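PDB 7CT3: mutual gliding motility protein C (MglC) from Myxococcus xanthus DK 1622, which is a Roadblock/LC7-domain component of the polarity control system that interacts with its paralog MglB and probably helps regulate gliding motility. Local coordinates for residues A[1-6]-A[114-119]; A[12-17]-A[92-97]; A[20-25]-A[88-93]; A[69-74]-A[82-87]. One frame throughout, in Å; residues are numbered along the deposited sequence.

Contact 1: residues A[1-6]-A[114-119]; sequences MSFRTH and PKVRAE
Glu119 reaches across to Ser2, Phe3 and His6, and its side chain meets them in turn. Its CB packs against the Phe3 ring, 3.7 Å from CD1. CG runs past the backbone O of Ser2, and the chain then bends (chi2 -66°) to divide the carboxylate between two partners. OE1 lies 3.5 Å from Ser2 CB, while OE2 accepts a hydrogen bond from His6 NE2 at 3.1 Å through the lone pair pointing away from OE1. The bond is nearly straight (161° at the hydrogen) and lies close to the imidazole plane. Lys115 CB sits over one face of that ring, 3.9 Å from its centroid, and Thr5 CG2 covers the opposite face. Nearer the sheet, Val116 CG1 touches Phe3 CD1 at 3.7 Å and CG2 reaches His6 CB. Replacing His6 with an alanine would probably leave the Glu119 carboxylate without its N-H partner and free to swing, and would uncover Lys115 CB. Phe3 and Val116 both continue onto Val22 of the sheet. The first and last helices thus lie side by side on one sheet face, the arrangement of the Roadblock/LC7 fold.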
loop_
_atom_site.group_PDB
_atom_site.type_symbol
_atom_site.label_atom_id
_atom_site.label_comp_id
_atom_site.label_asym_id
_atom_site.label_seq_id
_atom_site.Cartn_x
_atom_site.Cartn_y
_atom_site.Cartn_z
HETATM N N MSE A 1 -9.870 -24.031 1.902
HETATM C CA MSE A 1 -10.722 -24.646 0.835
HETATM C C MSE A 1 -12.124 -24.043 0.852
HETATM O O MSE A 1 -12.726 -23.854 -0.203
HETATM C CB MSE A 1 -10.808 -26.165 1.010
HETATM C CG MSE A 1 -11.493 -26.871 -0.138
HETATM SE SE MSE A 1 -10.563 -26.474 -1.818
HETATM C CE MSE A 1 -9.617 -28.080 -2.422
ATOM N N SER A 2 -12.645 -23.773 2.055
ATOM C CA SER A 2 -13.893 -23.039 2.200
ATOM C C SER A 2 -13.752 -21.614 1.642
ATOM O O SER A 2 -14.796 -20.982 1.387
ATOM C CB SER A 2 -14.338 -23.013 3.638
ATOM O OG SER A 2 -14.633 -24.320 4.100
ATOM N N PHE A 3 -12.518 -21.128 1.463
ATOM C CA PHE A 3 -12.206 -19.739 1.030
ATOM C C PHE A 3 -12.372 -19.557 -0.481
ATOM O O PHE A 3 -12.614 -18.415 -0.892
ATOM C CB PHE A 3 -10.752 -19.350 1.313
ATOM C CG PHE A 3 -10.273 -19.567 2.723
ATOM C CD1 PHE A 3 -11.033 -19.154 3.806
ATOM C CD2 PHE A 3 -9.040 -20.151 2.963
ATOM C CE1 PHE A 3 -10.577 -19.340 5.102
ATOM C CE2 PHE A 3 -8.587 -20.339 4.259
ATOM C CZ PHE A 3 -9.356 -19.932 5.325
ATOM N N ARG A 4 -12.158 -20.599 -1.290
ATOM C CA ARG A 4 -11.804 -20.386 -2.720
ATOM C C ARG A 4 -12.923 -19.643 -3.455
ATOM O O ARG A 4 -12.584 -18.816 -4.317
ATOM C CB ARG A 4 -11.442 -21.669 -3.468
ATOM C CG ARG A 4 -10.750 -21.352 -4.787
ATOM C CD ARG A 4 -10.139 -22.536 -5.480
ATOM N NE ARG A 4 -9.136 -23.199 -4.665
ATOM C CZ ARG A 4 -8.641 -24.402 -4.935
ATOM N NH1 ARG A 4 -7.729 -24.942 -4.143
ATOM N NH2 ARG A 4 -9.063 -25.064 -5.996
ATOM N N THR A 5 -14.193 -19.913 -3.141
ATOM C CA THR A 5 -15.358 -19.218 -3.761
ATOM C C THR A 5 -15.200 -17.699 -3.587
ATOM O O THR A 5 -15.497 -16.953 -4.547
ATOM C CB THR A 5 -16.691 -19.736 -3.204
ATOM O OG1 THR A 5 -17.715 -19.175 -4.021
ATOM C CG2 THR A 5 -16.938 -19.379 -1.755
ATOM N N HIS A 6 -14.731 -17.253 -2.419
ATOM C CA HIS A 6 -14.528 -15.814 -2.096
ATOM C C HIS A 6 -13.348 -15.264 -2.907
ATOM O O HIS A 6 -13.469 -14.141 -3.423
ATOM C CB HIS A 6 -14.340 -15.618 -0.587
ATOM C CG HIS A 6 -15.486 -16.123 0.221
ATOM N ND1 HIS A 6 -16.788 -15.741 -0.032
ATOM C CD2 HIS A 6 -15.535 -16.973 1.269
ATOM C CE1 HIS A 6 -17.591 -16.334 0.825
ATOM N NE2 HIS A 6 -16.849 -17.096 1.635
ATOM N N PRO A 114 -14.121 -10.009 5.576
ATOM C CA PRO A 114 -14.955 -10.599 6.629
ATOM C C PRO A 114 -15.558 -11.966 6.257
ATOM O O PRO A 114 -15.718 -12.800 7.134
ATOM C CB PRO A 114 -16.088 -9.591 6.892
ATOM C CG PRO A 114 -15.855 -8.419 5.956
ATOM C CD PRO A 114 -14.600 -8.684 5.154
ATOM N N LYS A 115 -15.867 -12.177 4.977
ATOM C CA LYS A 115 -16.416 -13.461 4.465
ATOM C C LYS A 115 -15.349 -14.554 4.598
ATOM O O LYS A 115 -15.694 -15.669 5.035
ATOM C CB LYS A 115 -16.879 -13.321 3.014
ATOM C CG LYS A 115 -17.937 -12.255 2.780
ATOM C CD LYS A 115 -18.568 -12.360 1.420
ATOM C CE LYS A 115 -19.064 -11.031 0.897
ATOM N NZ LYS A 115 -19.598 -11.169 -0.474
ATOM N N VAL A 116 -14.097 -14.240 4.256
ATOM C CA VAL A 116 -12.950 -15.186 4.392
ATOM C C VAL A 116 -12.732 -15.469 5.887
ATOM O O VAL A 116 -12.559 -16.652 6.242
ATOM C CB VAL A 116 -11.685 -14.640 3.704
ATOM C CG1 VAL A 116 -10.456 -15.489 3.995
ATOM C CG2 VAL A 116 -11.888 -14.500 2.202
ATOM N N ARG A 117 -12.769 -14.432 6.731
ATOM C CA ARG A 117 -12.568 -14.550 8.203
ATOM C C ARG A 117 -13.617 -15.493 8.799
ATOM O O ARG A 117 -13.268 -16.243 9.728
ATOM C CB ARG A 117 -12.641 -13.185 8.890
ATOM C CG ARG A 117 -11.367 -12.367 8.754
ATOM C CD ARG A 117 -11.214 -11.319 9.839
ATOM N NE ARG A 117 -12.080 -10.186 9.567
ATOM C CZ ARG A 117 -11.775 -9.148 8.790
ATOM N NH1 ARG A 117 -10.595 -9.061 8.198
ATOM N NH2 ARG A 117 -12.661 -8.184 8.612
ATOM N N ALA A 118 -14.843 -15.460 8.274
ATOM C CA ALA A 118 -15.992 -16.259 8.759
ATOM C C ALA A 118 -15.792 -17.755 8.466
ATOM O O ALA A 118 -16.455 -18.565 9.137
ATOM C CB ALA A 118 -17.265 -15.745 8.138
ATOM N N GLU A 119 -14.924 -18.119 7.514
ATOM C CA GLU A 119 -14.732 -19.529 7.069
ATOM C C GLU A 119 -13.715 -20.259 7.958
ATOM O O GLU A 119 -13.571 -21.480 7.774
ATOM C CB GLU A 119 -14.262 -19.594 5.615
ATOM C CG GLU A 119 -15.256 -19.041 4.612
ATOM C CD GLU A 119 -16.560 -19.809 4.467
ATOM O OE1 GLU A 119 -16.692 -20.893 5.079
ATOM O OE2 GLU A 119 -17.447 -19.313 3.734
#

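Contact 2: residues A[12-17]-A[92-97]; sequences NQVEGA and LVLALH
Gly16 and His97 meet through their flat peptide groups. The His97 N-H approaches the Gly16 carbonyl tilted 29° from its plane and makes a hydrogen bond of 2.8 Å from N to O. Leu96 crowds the same oxygen, with its CA at 3.2 Å and its CB at 3.4 Å from Gly16 O. The His97 imidazole turns away from this meeting: CB alone of its side chain comes near Gly16 O, and ND1 bonds instead to the backbone N of Asp99. Gly16 is the third residue of a type II beta turn running from Val14 to Ala17, closed by a bond of 3.2 Å from Ala17 N to Val14 O. Its positive phi of 88° suits glycine, and a side chain there would head toward strand 90-97. At the last residue of the turn, Ala17 pairs with Leu96 as an antiparallel non-hydrogen-bonded pair, with Ala17 CA 3.8 Å from Leu96 CB. Leu94 holds CG opposite its own backbone N (chi1 170°), which carries CD1 to within 4.1 Å of Ala17 CB and CD2 to 4.3 Å from Val14 CG2. Val14 CG1 makes a looser contact with Leu96 CD1. Helix 102-117 closes over this patch, Val108 resting on Val14 and Leu109 on Leu94. The connection between helix 4-13 and strand 17-24 is therefore held to the sheet by one backbone bond beside an aliphatic cluster. Across the two segments the contact rests on turn geometry and buried methyl groups, which probably set the path of the chain; no charged side chain bridges them.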
loop_
_atom_site.group_PDB
_atom_site.type_symbol
_atom_site.label_atom_id
_atom_site.label_comp_id
_atom_site.label_asym_id
_atom_site.label_seq_id
_atom_site.Cartn_x
_atom_site.Cartn_y
_atom_site.Cartn_z
ATOM N N ASN A 12 -12.834 -12.190 -10.182
ATOM C CA ASN A 12 -13.908 -11.997 -11.194
ATOM C C ASN A 12 -14.339 -10.523 -11.225
ATOM O O ASN A 12 -14.644 -10.032 -12.321
ATOM C CB ASN A 12 -15.090 -12.940 -10.952
ATOM C CG ASN A 12 -14.802 -14.378 -11.333
ATOM O OD1 ASN A 12 -13.814 -14.675 -12.004
ATOM N ND2 ASN A 12 -15.675 -15.284 -10.923
ATOM N N GLN A 13 -14.339 -9.832 -10.080
ATOM C CA GLN A 13 -14.882 -8.452 -9.951
ATOM C C GLN A 13 -13.835 -7.396 -10.338
ATOM O O GLN A 13 -14.245 -6.298 -10.730
ATOM C CB GLN A 13 -15.358 -8.191 -8.522
ATOM C CG GLN A 13 -16.649 -8.906 -8.158
ATOM C CD GLN A 13 -17.076 -8.555 -6.754
ATOM O OE1 GLN A 13 -17.518 -7.440 -6.482
ATOM N NE2 GLN A 13 -16.932 -9.505 -5.845
ATOM N N VAL A 14 -12.538 -7.686 -10.201
ATOM C CA VAL A 14 -11.461 -6.656 -10.303
ATOM C C VAL A 14 -10.752 -6.801 -11.652
ATOM O O VAL A 14 -10.082 -7.834 -11.854
ATOM C CB VAL A 14 -10.469 -6.755 -9.129
ATOM C CG1 VAL A 14 -9.317 -5.771 -9.276
ATOM C CG2 VAL A 14 -11.164 -6.562 -7.788
ATOM N N GLU A 15 -10.885 -5.792 -12.521
ATOM C CA GLU A 15 -10.189 -5.729 -13.834
ATOM C C GLU A 15 -8.680 -5.755 -13.574
ATOM O O GLU A 15 -8.207 -4.948 -12.745
ATOM C CB GLU A 15 -10.579 -4.480 -14.633
ATOM C CG GLU A 15 -12.029 -4.441 -15.104
ATOM C CD GLU A 15 -12.721 -5.781 -15.294
ATOM O OE1 GLU A 15 -13.636 -6.089 -14.499
ATOM O OE2 GLU A 15 -12.359 -6.508 -16.241
ATOM N N GLY A 16 -7.971 -6.683 -14.221
ATOM C CA GLY A 16 -6.503 -6.809 -14.160
ATOM C C GLY A 16 -6.020 -7.670 -13.002
ATOM O O GLY A 16 -4.794 -7.763 -12.834
ATOM N N ALA A 17 -6.923 -8.292 -12.235
ATOM C CA ALA A 17 -6.576 -9.177 -11.095
ATOM C C ALA A 17 -5.777 -10.380 -11.609
ATOM O O ALA A 17 -6.253 -11.047 -12.544
ATOM C CB ALA A 17 -7.821 -9.621 -10.366
ATOM N N LEU A 92 -4.937 -12.104 3.656
ATOM C CA LEU A 92 -5.573 -12.170 2.325
ATOM C C LEU A 92 -4.793 -11.228 1.408
ATOM O O LEU A 92 -4.545 -10.091 1.839
ATOM C CB LEU A 92 -7.021 -11.721 2.531
ATOM C CG LEU A 92 -7.958 -11.820 1.336
ATOM C CD1 LEU A 92 -8.082 -13.252 0.845
ATOM C CD2 LEU A 92 -9.317 -11.258 1.716
ATOM N N VAL A 93 -4.379 -11.683 0.226
ATOM C CA VAL A 93 -3.591 -10.844 -0.726
ATOM C C VAL A 93 -4.255 -10.890 -2.104
ATOM O O VAL A 93 -4.501 -11.991 -2.622
ATOM C CB VAL A 93 -2.102 -11.241 -0.788
ATOM C CG1 VAL A 93 -1.895 -12.731 -0.970
ATOM C CG2 VAL A 93 -1.353 -10.464 -1.862
ATOM N N LEU A 94 -4.538 -9.708 -2.653
ATOM C CA LEU A 94 -4.942 -9.501 -4.059
ATOM C C LEU A 94 -3.756 -8.900 -4.816
ATOM O O LEU A 94 -3.203 -7.885 -4.346
ATOM C CB LEU A 94 -6.156 -8.571 -4.099
ATOM C CG LEU A 94 -6.550 -8.058 -5.481
ATOM C CD1 LEU A 94 -6.940 -9.204 -6.403
ATOM C CD2 LEU A 94 -7.684 -7.052 -5.361
ATOM N N ALA A 95 -3.370 -9.528 -5.924
ATOM C CA ALA A 95 -2.365 -9.009 -6.877
ATOM C C ALA A 95 -3.097 -8.657 -8.169
ATOM O O ALA A 95 -3.897 -9.493 -8.637
ATOM C CB ALA A 95 -1.279 -10.026 -7.116
ATOM N N LEU A 96 -2.854 -7.464 -8.710
ATOM C CA LEU A 96 -3.399 -7.085 -10.034
ATOM C C LEU A 96 -2.308 -6.411 -10.869
ATOM O O LEU A 96 -1.345 -5.888 -10.289
ATOM C CB LEU A 96 -4.647 -6.211 -9.852
ATOM C CG LEU A 96 -4.496 -4.923 -9.046
ATOM C CD1 LEU A 96 -5.418 -3.849 -9.589
ATOM C CD2 LEU A 96 -4.789 -5.150 -7.571
ATOM N N HIS A 97 -2.440 -6.483 -12.195
ATOM C CA HIS A 97 -1.587 -5.749 -13.163
ATOM C C HIS A 97 -1.702 -4.250 -12.854
ATOM O O HIS A 97 -2.790 -3.829 -12.427
ATOM C CB HIS A 97 -2.001 -6.104 -14.599
ATOM C CG HIS A 97 -1.072 -5.566 -15.629
ATOM N ND1 HIS A 97 -1.153 -4.267 -16.085
ATOM C CD2 HIS A 97 -0.050 -6.142 -16.295
ATOM C CE1 HIS A 97 -0.212 -4.061 -16.983
ATOM N NE2 HIS A 97 0.474 -5.197 -17.133
#

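Contact 3: residues A[20-25]-A[88-93]; sequences CSVMGF and PDYFLV
Phe25 and Phe91 touch at the end of the strand pair, Phe25 CE1 lying 3.6 Å from Phe91 CD1. The two rings are oblique to one another, with planes at 41°, and Phe91 CD1 stands over the rim of one Phe25 face. Phe25 CD2 also reaches Pro88 O at 3.5 Å. The Phe25 N-H fixes the root of this side chain by a 3.0 Å bond to Asp89 O, its donor standing above the carbonyl plane. Met23, modelled as selenomethionine, lays CB over a face of Phe91, 3.9 Å from the centroid. Phe91 can lie alongside it because its CG sits between backbone N and carbonyl carbon (chi1 61°). With an alanine at Phe25, Phe91 is likely to lose its aromatic neighbour and a gap to open beside Pro88 and Asp89. Strands 17-24 and 90-97 run antiparallel here as inner strands of the Roadblock/LC7 sheet. Paired bonds join Ser21 to Val93 and Met23 to Phe91, the shortest from Val93 N to Ser21 O at 2.8 Å. Val22 and Leu92 stand on the other side of the sheet, where Val22 CG2 meets Leu92 CD1 at 3.8 Å. A water links Ser21 OG to the carbonyl of Val93, and the same hydroxyl bonds to Thr32 OG1 on strand 29-34. Farther out, Lys65 makes a cation-pi contact with Phe25, and Arg58 NH1 holds the Phe25 carbonyl. Leu7 of helix 4-13 and Leu109 of helix 102-117 pack on Cys20 and Leu92.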
loop_
_atom_site.group_PDB
_atom_site.type_symbol
_atom_site.label_atom_id
_atom_site.label_comp_id
_atom_site.label_asym_id
_atom_site.label_seq_id
_atom_site.Cartn_x
_atom_site.Cartn_y
_atom_site.Cartn_z
ATOM N N CYS A 20 -5.961 -13.921 -6.151
ATOM C CA CYS A 20 -6.357 -13.631 -4.754
ATOM C C CYS A 20 -6.063 -14.880 -3.922
ATOM O O CYS A 20 -6.481 -15.976 -4.337
ATOM C CB CYS A 20 -7.815 -13.217 -4.662
ATOM S SG CYS A 20 -8.224 -12.462 -3.070
ATOM N N SER A 21 -5.320 -14.722 -2.829
ATOM C CA SER A 21 -4.746 -15.851 -2.059
ATOM C C SER A 21 -4.894 -15.600 -0.563
ATOM O O SER A 21 -4.957 -14.430 -0.160
ATOM C CB SER A 21 -3.307 -16.061 -2.428
ATOM O OG SER A 21 -3.159 -16.113 -3.839
ATOM N N VAL A 22 -4.939 -16.681 0.213
ATOM C CA VAL A 22 -4.696 -16.653 1.683
ATOM C C VAL A 22 -3.308 -17.237 1.928
ATOM O O VAL A 22 -2.976 -18.320 1.445
ATOM C CB VAL A 22 -5.807 -17.380 2.459
ATOM C CG1 VAL A 22 -5.510 -17.438 3.949
ATOM C CG2 VAL A 22 -7.160 -16.726 2.214
HETATM N N MSE A 23 -2.510 -16.475 2.676
HETATM C CA MSE A 23 -1.114 -16.771 2.936
HETATM C C MSE A 23 -0.909 -16.773 4.450
HETATM O O MSE A 23 -1.514 -15.972 5.152
HETATM C CB MSE A 23 -0.265 -15.701 2.238
HETATM C CG MSE A 23 1.184 -15.658 2.646
HETATM SE SE MSE A 23 2.191 -17.047 1.726
HETATM C CE MSE A 23 1.749 -16.850 -0.180
ATOM N N GLY A 24 -0.070 -17.683 4.952
ATOM C CA GLY A 24 0.286 -17.686 6.362
ATOM C C GLY A 24 1.458 -16.760 6.650
ATOM O O GLY A 24 2.306 -16.589 5.764
ATOM N N PHE A 25 1.534 -16.204 7.861
ATOM C CA PHE A 25 2.721 -15.456 8.353
ATOM C C PHE A 25 3.920 -16.413 8.480
ATOM O O PHE A 25 5.066 -15.932 8.542
ATOM C CB PHE A 25 2.391 -14.723 9.654
ATOM C CG PHE A 25 1.422 -13.583 9.474
ATOM C CD1 PHE A 25 1.795 -12.441 8.782
ATOM C CD2 PHE A 25 0.131 -13.659 9.975
ATOM C CE1 PHE A 25 0.906 -11.389 8.614
ATOM C CE2 PHE A 25 -0.757 -12.607 9.805
ATOM C CZ PHE A 25 -0.369 -11.474 9.125
ATOM N N PRO A 88 -4.858 -14.244 13.308
ATOM C CA PRO A 88 -3.499 -14.036 13.814
ATOM C C PRO A 88 -2.426 -14.766 12.987
ATOM O O PRO A 88 -1.280 -14.369 13.067
ATOM C CB PRO A 88 -3.561 -14.581 15.251
ATOM C CG PRO A 88 -5.028 -14.477 15.627
ATOM C CD PRO A 88 -5.772 -14.761 14.339
ATOM N N ASP A 89 -2.814 -15.783 12.206
ATOM C CA ASP A 89 -1.884 -16.665 11.449
ATOM C C ASP A 89 -1.952 -16.414 9.935
ATOM O O ASP A 89 -1.024 -16.874 9.245
ATOM C CB ASP A 89 -2.185 -18.141 11.719
ATOM C CG ASP A 89 -2.034 -18.553 13.174
ATOM O OD1 ASP A 89 -1.126 -18.023 13.851
ATOM O OD2 ASP A 89 -2.828 -19.401 13.619
ATOM N N TYR A 90 -2.986 -15.735 9.420
ATOM C CA TYR A 90 -3.273 -15.673 7.961
ATOM C C TYR A 90 -3.631 -14.254 7.506
ATOM O O TYR A 90 -4.308 -13.499 8.244
ATOM C CB TYR A 90 -4.408 -16.632 7.599
ATOM C CG TYR A 90 -4.136 -18.069 7.958
ATOM C CD1 TYR A 90 -3.094 -18.766 7.367
ATOM C CD2 TYR A 90 -4.909 -18.730 8.897
ATOM C CE1 TYR A 90 -2.825 -20.082 7.705
ATOM C CE2 TYR A 90 -4.658 -20.048 9.242
ATOM C CZ TYR A 90 -3.612 -20.729 8.641
ATOM O OH TYR A 90 -3.354 -22.028 8.971
ATOM N N PHE A 91 -3.217 -13.917 6.286
ATOM C CA PHE A 91 -3.638 -12.677 5.588
ATOM C C PHE A 91 -4.139 -13.022 4.186
ATOM O O PHE A 91 -3.815 -14.086 3.630
ATOM C CB PHE A 91 -2.527 -11.629 5.560
ATOM C CG PHE A 91 -1.252 -12.012 4.856
ATOM C CD1 PHE A 91 -0.266 -12.728 5.522
ATOM C CD2 PHE A 91 -1.015 -11.616 3.546
ATOM C CE1 PHE A 91 0.919 -13.059 4.886
ATOM C CE2 PHE A 91 0.179 -11.939 2.917
ATOM C CZ PHE A 91 1.142 -12.660 3.589
ATOM N N LEU A 92 -4.937 -12.104 3.656
ATOM C CA LEU A 92 -5.573 -12.170 2.325
ATOM C C LEU A 92 -4.793 -11.228 1.408
ATOM O O LEU A 92 -4.545 -10.091 1.839
ATOM C CB LEU A 92 -7.021 -11.721 2.531
ATOM C CG LEU A 92 -7.958 -11.820 1.336
ATOM C CD1 LEU A 92 -8.082 -13.252 0.845
ATOM C CD2 LEU A 92 -9.317 -11.258 1.716
ATOM N N VAL A 93 -4.379 -11.683 0.226
ATOM C CA VAL A 93 -3.591 -10.844 -0.726
ATOM C C VAL A 93 -4.255 -10.890 -2.104
ATOM O O VAL A 93 -4.501 -11.991 -2.622
ATOM C CB VAL A 93 -2.102 -11.241 -0.788
ATOM C CG1 VAL A 93 -1.895 -12.731 -0.970
ATOM C CG2 VAL A 93 -1.353 -10.464 -1.862
HETATM O O HOH W 1 -2.605 -13.487 -4.526
#

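Contact 4: residues A[69-74]-A[82-87]. With NA (sodium ion), chain B.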
loop_
_atom_site.group_PDB
_atom_site.type_symbol
_atom_site.label_atom_id
_atom_site.label_comp_id
_atom_site.label_asym_id
_atom_site.label_seq_id
_atom_site.Cartn_x
_atom_site.Cartn_y
_atom_site.Cartn_z
ATOM N N VAL A 69 -3.242 -0.781 11.860
ATOM C CA VAL A 69 -3.036 -1.128 10.423
ATOM C C VAL A 69 -4.165 -2.066 9.983
ATOM O O VAL A 69 -4.325 -3.142 10.601
ATOM C CB VAL A 69 -1.648 -1.745 10.181
ATOM C CG1 VAL A 69 -1.472 -2.171 8.733
ATOM C CG2 VAL A 69 -0.531 -0.797 10.598
ATOM N N SER A 70 -4.924 -1.672 8.957
ATOM C CA SER A 70 -6.054 -2.463 8.405
ATOM C C SER A 70 -5.738 -2.968 6.987
ATOM O O SER A 70 -6.336 -3.975 6.584
ATOM C CB SER A 70 -7.323 -1.659 8.444
ATOM O OG SER A 70 -7.175 -0.467 7.695
ATOM N N GLU A 71 -4.834 -2.311 6.254
ATOM C CA GLU A 71 -4.591 -2.607 4.817
ATOM C C GLU A 71 -3.148 -2.237 4.453
ATOM O O GLU A 71 -2.677 -1.163 4.873
ATOM C CB GLU A 71 -5.646 -1.852 4.009
ATOM C CG GLU A 71 -5.571 -2.005 2.506
ATOM C CD GLU A 71 -6.440 -0.959 1.816
ATOM O OE1 GLU A 71 -6.035 0.217 1.800
ATOM O OE2 GLU A 71 -7.546 -1.305 1.353
ATOM N N VAL A 72 -2.463 -3.111 3.715
ATOM C CA VAL A 72 -1.057 -2.899 3.272
ATOM C C VAL A 72 -0.961 -3.208 1.776
ATOM O O VAL A 72 -1.608 -4.170 1.327
ATOM C CB VAL A 72 -0.080 -3.756 4.096
ATOM C CG1 VAL A 72 1.358 -3.556 3.648
ATOM C CG2 VAL A 72 -0.223 -3.476 5.586
ATOM N N SER A 73 -0.182 -2.407 1.049
ATOM C CA SER A 73 0.148 -2.604 -0.388
ATOM C C SER A 73 1.664 -2.579 -0.567
ATOM O O SER A 73 2.322 -1.675 -0.015
ATOM C CB SER A 73 -0.510 -1.561 -1.251
ATOM O OG SER A 73 -1.917 -1.705 -1.217
ATOM N N VAL A 74 2.195 -3.548 -1.307
ATOM C CA VAL A 74 3.609 -3.554 -1.767
ATOM C C VAL A 74 3.565 -3.669 -3.288
ATOM O O VAL A 74 3.091 -4.714 -3.790
ATOM C CB VAL A 74 4.416 -4.682 -1.102
ATOM C CG1 VAL A 74 5.839 -4.745 -1.627
ATOM C CG2 VAL A 74 4.418 -4.545 0.415
ATOM N N VAL A 82 -2.831 -5.637 -2.555
ATOM C CA VAL A 82 -3.649 -5.188 -1.398
ATOM C C VAL A 82 -3.749 -6.382 -0.463
ATOM O O VAL A 82 -4.070 -7.478 -0.921
ATOM C CB VAL A 82 -5.057 -4.730 -1.824
ATOM C CG1 VAL A 82 -5.771 -4.044 -0.672
ATOM C CG2 VAL A 82 -5.027 -3.847 -3.054
HETATM N N MSE A 83 -3.496 -6.146 0.826
HETATM C CA MSE A 83 -3.515 -7.206 1.818
HETATM C C MSE A 83 -4.320 -6.762 3.033
HETATM O O MSE A 83 -4.234 -5.603 3.439
HETATM C CB MSE A 83 -2.088 -7.555 2.239
HETATM C CG MSE A 83 -1.257 -8.142 1.135
HETATM SE SE MSE A 83 0.584 -8.299 1.729
HETATM C CE MSE A 83 1.328 -6.523 1.359
ATOM N N ARG A 84 -5.080 -7.710 3.600
ATOM C CA ARG A 84 -5.830 -7.506 4.830
ATOM C C ARG A 84 -5.668 -8.732 5.736
ATOM O O ARG A 84 -5.410 -9.836 5.218
ATOM C CB ARG A 84 -7.317 -7.275 4.544
ATOM C CG ARG A 84 -7.619 -5.934 3.895
ATOM C CD ARG A 84 -9.101 -5.627 3.807
ATOM N NE ARG A 84 -9.243 -4.210 3.519
ATOM C CZ ARG A 84 -9.474 -3.254 4.415
ATOM N NH1 ARG A 84 -9.671 -3.540 5.691
ATOM N NH2 ARG A 84 -9.539 -2.001 4.014
ATOM N N LEU A 85 -5.832 -8.533 7.045
ATOM C CA LEU A 85 -5.710 -9.593 8.076
ATOM C C LEU A 85 -6.972 -10.460 8.064
ATOM O O LEU A 85 -8.075 -9.900 8.035
ATOM C CB LEU A 85 -5.511 -8.932 9.443
ATOM C CG LEU A 85 -5.074 -9.873 10.561
ATOM C CD1 LEU A 85 -3.684 -10.424 10.285
ATOM C CD2 LEU A 85 -5.114 -9.160 11.904
ATOM N N VAL A 86 -6.819 -11.784 8.098
ATOM C CA VAL A 86 -7.981 -12.714 8.217
ATOM C C VAL A 86 -7.921 -13.462 9.558
ATOM O O VAL A 86 -8.993 -13.841 10.047
ATOM C CB VAL A 86 -8.104 -13.656 7.004
ATOM C CG1 VAL A 86 -8.661 -12.926 5.791
ATOM C CG2 VAL A 86 -6.796 -14.324 6.654
ATOM N N SER A 87 -6.738 -13.655 10.148
ATOM C CA SER A 87 -6.577 -14.244 11.506
ATOM C C SER A 87 -5.176 -13.940 12.030
ATOM O O SER A 87 -4.342 -13.421 11.296
ATOM C CB SER A 87 -6.871 -15.732 11.489
ATOM O OG SER A 87 -5.738 -16.481 11.078
HETATM NA NA NA B . -4.588 -4.762 12.113
HETATM O O HOH W 2 -6.926 -6.010 7.981
HETATM O O HOH W 3 -9.543 -0.004 5.920
HETATM O O HOH W 4 -8.709 -3.430 0.928
HETATM O O HOH W 5 -9.923 -0.068 1.452
HETATM O O HOH W 6 -5.335 -6.147 14.020
HETATM O O HOH W 7 -6.398 -5.628 10.818
#
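The beta hairpin of strands 71-75 and 79-87 is joined at Val72 and Met83, an antiparallel hydrogen-bonded pair. Met83 N gives a 2.8 Å bond to Val72 O, and Val72 N returns one of 3.1 Å to Met83 O. Met83, modelled as selenomethionine, bends at chi3 (-85°), bringing CE to 3.7 Å from Val72 CG1 and 3.8 Å from Val74 CG2. Leu57 of helix 44-61 packs on both Val74 and Met83. Among the polar side chains, Arg84 crosses Glu71 with guanidinium and carboxylate planes 74° apart. Their salt bridge is long, 3.4 Å from Arg84 NH2 to Glu71 OE2, and its hydrogen bond is weak. Two waters in the guanidinium plane reinforce it, one linking Glu71 OE2 to Arg84 NE and the other linking Glu71 OE2 to Arg84 NH2. Glu71 CB and Ser70 O lie over one face of the guanidinium. In the Roadblock/LC7 fold this hairpin supplies an edge of the sheet, and here residues 71-74 pair antiparallel with a strand of the second subunit, so the sheet continues through the dimer. The other oxygen of Glu71, OE1, accepts a hydrogen bond from Asn75 ND2 of the second subunit and forms a salt bridge with Arg106 NE of its own chain. Where the strands splay apart, a water bridges Ser70 O and Leu85 N. Just before this, Val69 O binds the sodium ion at 2.2 Å, together with the carbonyl oxygens of Leu64 and Thr66 and two waters.

Overall arrangement
Contacts 2, 3 and 4 bear on one sheet, and contact 1 joins the first and last helices, which lie on one face of it. Contact 3 pairs two inner strands, and contact 2 takes up strand 90-97 farther along, sharing Leu92 and Val93 with it; their chemistry is chiefly backbone bonding and apolar packing. Contact 4 lies on the neighbouring strand, tied to 90-97 by backbone bonds such as Leu92 N to Arg84 O. Though largely buried, it is the most polar of the three, with charges and waters beside the subunit boundary and a sodium ion at one end. Contact 1, nearer the surface, combines a histidine-carboxylate bond with apolar packing against the sheet, where Val116 meets Val22, Val86 and Leu92.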